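Local coordinates for CBS domain protein (Streptococcus pneumoniae serotype 4, PDB 7LZG) that is of unknown function but carries a pair of CBS domains, modules that in many relatives bind adenosine nucleotides and regulate partner proteins, at residues G62-R67 against H90-D95. Numbering follows the deposited sequence.
Sequences GTIGLR and HMTKTD
Thr-63 and Lys-93 pair backbone to backbone as a single antiparallel bridge. Lys-93 N gives its hydrogen to Thr-63 O at 2.9 Å, approaching nearly head-on to the carbonyl (C=O...N angle 164°). The return bond, from Thr-63 N to Lys-93 O, is weak at 3.3 Å. Gly-62 CA also comes within 3.5 Å of Lys-93 O, in a CA-H...O contact.

Side chains pack on the face that carries Ile-64. Its CG1 stands anti to the backbone N (chi1 -166°) and the chain runs on extended, which carries CD1 to Met-91 CG at 3.8 Å. The two chains meet at a slant, and beyond CG Met-91, built as selenomethionine, bends away toward Ile-69 and Tyr-72 of helix 66-76. Thr-92 lies about at right angles to Ile-64. Its methyl CG2 rests 3.7 Å from Gly-62 C, while OG1 is hydrogen-bonded to Ile-88 O.

Lys-93 CB lies 3.4 Å from Thr-63 O, and the rest of its chain extends away. Strand 60-65 pairs with strand 50-54 along one edge. At Thr-63 its other edge is bridged by the loop after helix 66-76, in the second CBS sequence repeat, as part of the paired CBS-domain arrangement.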
loop_
_atom_site.group_PDB
_atom_site.type_symbol
_atom_site.label_atom_id
_atom_site.label_comp_id
_atom_site.label_asym_id
_atom_site.label_seq_id
_atom_site.Cartn_x
_atom_site.Cartn_y
_atom_site.Cartn_z
ATOM N N GLY B 62 -11.987 11.810 -6.518
ATOM C CA GLY B 62 -10.760 11.070 -6.719
ATOM C C GLY B 62 -10.195 10.621 -5.388
ATOM O O GLY B 62 -10.870 10.664 -4.358
ATOM N N THR B 63 -8.942 10.183 -5.433
ATOM C CA THR B 63 -8.205 9.787 -4.245
ATOM C C THR B 63 -7.074 10.774 -3.995
ATOM O O THR B 63 -6.574 11.417 -4.921
ATOM C CB THR B 63 -7.636 8.374 -4.385
ATOM O OG1 THR B 63 -6.729 8.332 -5.495
ATOM C CG2 THR B 63 -8.755 7.370 -4.612
ATOM N N ILE B 64 -6.672 10.891 -2.731
ATOM C CA ILE B 64 -5.612 11.811 -2.346
ATOM C C ILE B 64 -4.732 11.151 -1.295
ATOM O O ILE B 64 -5.190 10.338 -0.487
ATOM C CB ILE B 64 -6.177 13.157 -1.833
ATOM C CG1 ILE B 64 -5.074 14.215 -1.777
ATOM C CG2 ILE B 64 -6.832 12.985 -0.469
ATOM C CD1 ILE B 64 -5.557 15.577 -1.356
ATOM N N GLY B 65 -3.445 11.494 -1.332
ATOM C CA GLY B 65 -2.498 11.055 -0.331
ATOM C C GLY B 65 -1.585 12.199 0.062
ATOM O O GLY B 65 -1.682 13.305 -0.471
ATOM N N LEU B 66 -0.696 11.910 1.013
ATOM C CA LEU B 66 0.244 12.929 1.465
ATOM C C LEU B 66 1.228 13.314 0.371
ATOM O O LEU B 66 1.653 14.472 0.306
ATOM C CB LEU B 66 0.985 12.440 2.705
ATOM C CG LEU B 66 0.141 12.478 3.976
ATOM C CD1 LEU B 66 0.886 11.829 5.121
ATOM C CD2 LEU B 66 -0.218 13.915 4.310
ATOM N N ARG B 67 1.603 12.366 -0.492
ATOM C CA ARG B 67 2.487 12.698 -1.605
ATOM C C ARG B 67 1.835 13.708 -2.538
ATOM O O ARG B 67 2.503 14.614 -3.049
ATOM C CB ARG B 67 2.876 11.432 -2.368
ATOM C CG ARG B 67 3.743 11.695 -3.592
ATOM C CD ARG B 67 4.100 10.404 -4.309
ATOM N NE ARG B 67 2.917 9.613 -4.624
ATOM C CZ ARG B 67 2.928 8.499 -5.343
ATOM N NH1 ARG B 67 4.049 8.020 -5.856
ATOM N NH2 ARG B 67 1.785 7.852 -5.554
ATOM N N HIS B 90 -7.705 20.682 -5.851
ATOM C CA HIS B 90 -6.666 21.139 -6.765
ATOM C C HIS B 90 -5.464 20.207 -6.800
ATOM O O HIS B 90 -4.587 20.388 -7.654
ATOM C CB HIS B 90 -6.220 22.552 -6.385
ATOM C CG HIS B 90 -7.277 23.592 -6.583
ATOM N ND1 HIS B 90 -8.069 23.642 -7.710
ATOM C CD2 HIS B 90 -7.680 24.615 -5.795
ATOM C CE1 HIS B 90 -8.911 24.655 -7.609
ATOM N NE2 HIS B 90 -8.696 25.262 -6.457
HETATM N N MSE B 91 -5.399 19.225 -5.908
HETATM C CA MSE B 91 -4.297 18.272 -5.895
HETATM C C MSE B 91 -4.814 16.848 -5.764
HETATM O O MSE B 91 -4.039 15.905 -5.610
HETATM C CB MSE B 91 -3.330 18.588 -4.758
HETATM C CG MSE B 91 -3.924 18.404 -3.375
HETATM SE SE MSE B 91 -3.165 19.668 -2.108
HETATM C CE MSE B 91 -3.903 21.306 -2.866
ATOM N N THR B 92 -6.133 16.700 -5.814
ATOM C CA THR B 92 -6.734 15.376 -5.792
ATOM C C THR B 92 -6.457 14.666 -7.111
ATOM O O THR B 92 -6.581 15.261 -8.185
ATOM C CB THR B 92 -8.237 15.480 -5.543
ATOM O OG1 THR B 92 -8.467 16.157 -4.301
ATOM C CG2 THR B 92 -8.868 14.099 -5.480
ATOM N N LYS B 93 -6.060 13.399 -7.028
ATOM C CA LYS B 93 -5.762 12.611 -8.221
ATOM C C LYS B 93 -7.078 12.144 -8.827
ATOM O O LYS B 93 -7.692 11.185 -8.353
ATOM C CB LYS B 93 -4.854 11.435 -7.883
ATOM C CG LYS B 93 -4.374 10.660 -9.101
ATOM C CD LYS B 93 -3.505 9.479 -8.699
ATOM C CE LYS B 93 -3.105 8.647 -9.908
ATOM N NZ LYS B 93 -2.330 7.435 -9.515
ATOM N N THR B 94 -7.521 12.834 -9.872
ATOM C CA THR B 94 -8.723 12.450 -10.595
ATOM C C THR B 94 -8.449 11.438 -11.699
ATOM O O THR B 94 -9.398 10.865 -12.245
ATOM C CB THR B 94 -9.398 13.691 -11.191
ATOM O OG1 THR B 94 -8.487 14.352 -12.078
ATOM C CG2 THR B 94 -9.803 14.653 -10.084
ATOM N N ASP B 95 -7.180 11.200 -12.032
ATOM C CA ASP B 95 -6.813 10.245 -13.078
ATOM C C ASP B 95 -6.547 8.877 -12.446
ATOM O O ASP B 95 -5.424 8.371 -12.406
ATOM C CB ASP B 95 -5.608 10.753 -13.860
ATOM C CG ASP B 95 -5.285 9.887 -15.063
ATOM O OD1 ASP B 95 -6.058 9.916 -16.043
ATOM O OD2 ASP B 95 -4.257 9.178 -15.027
#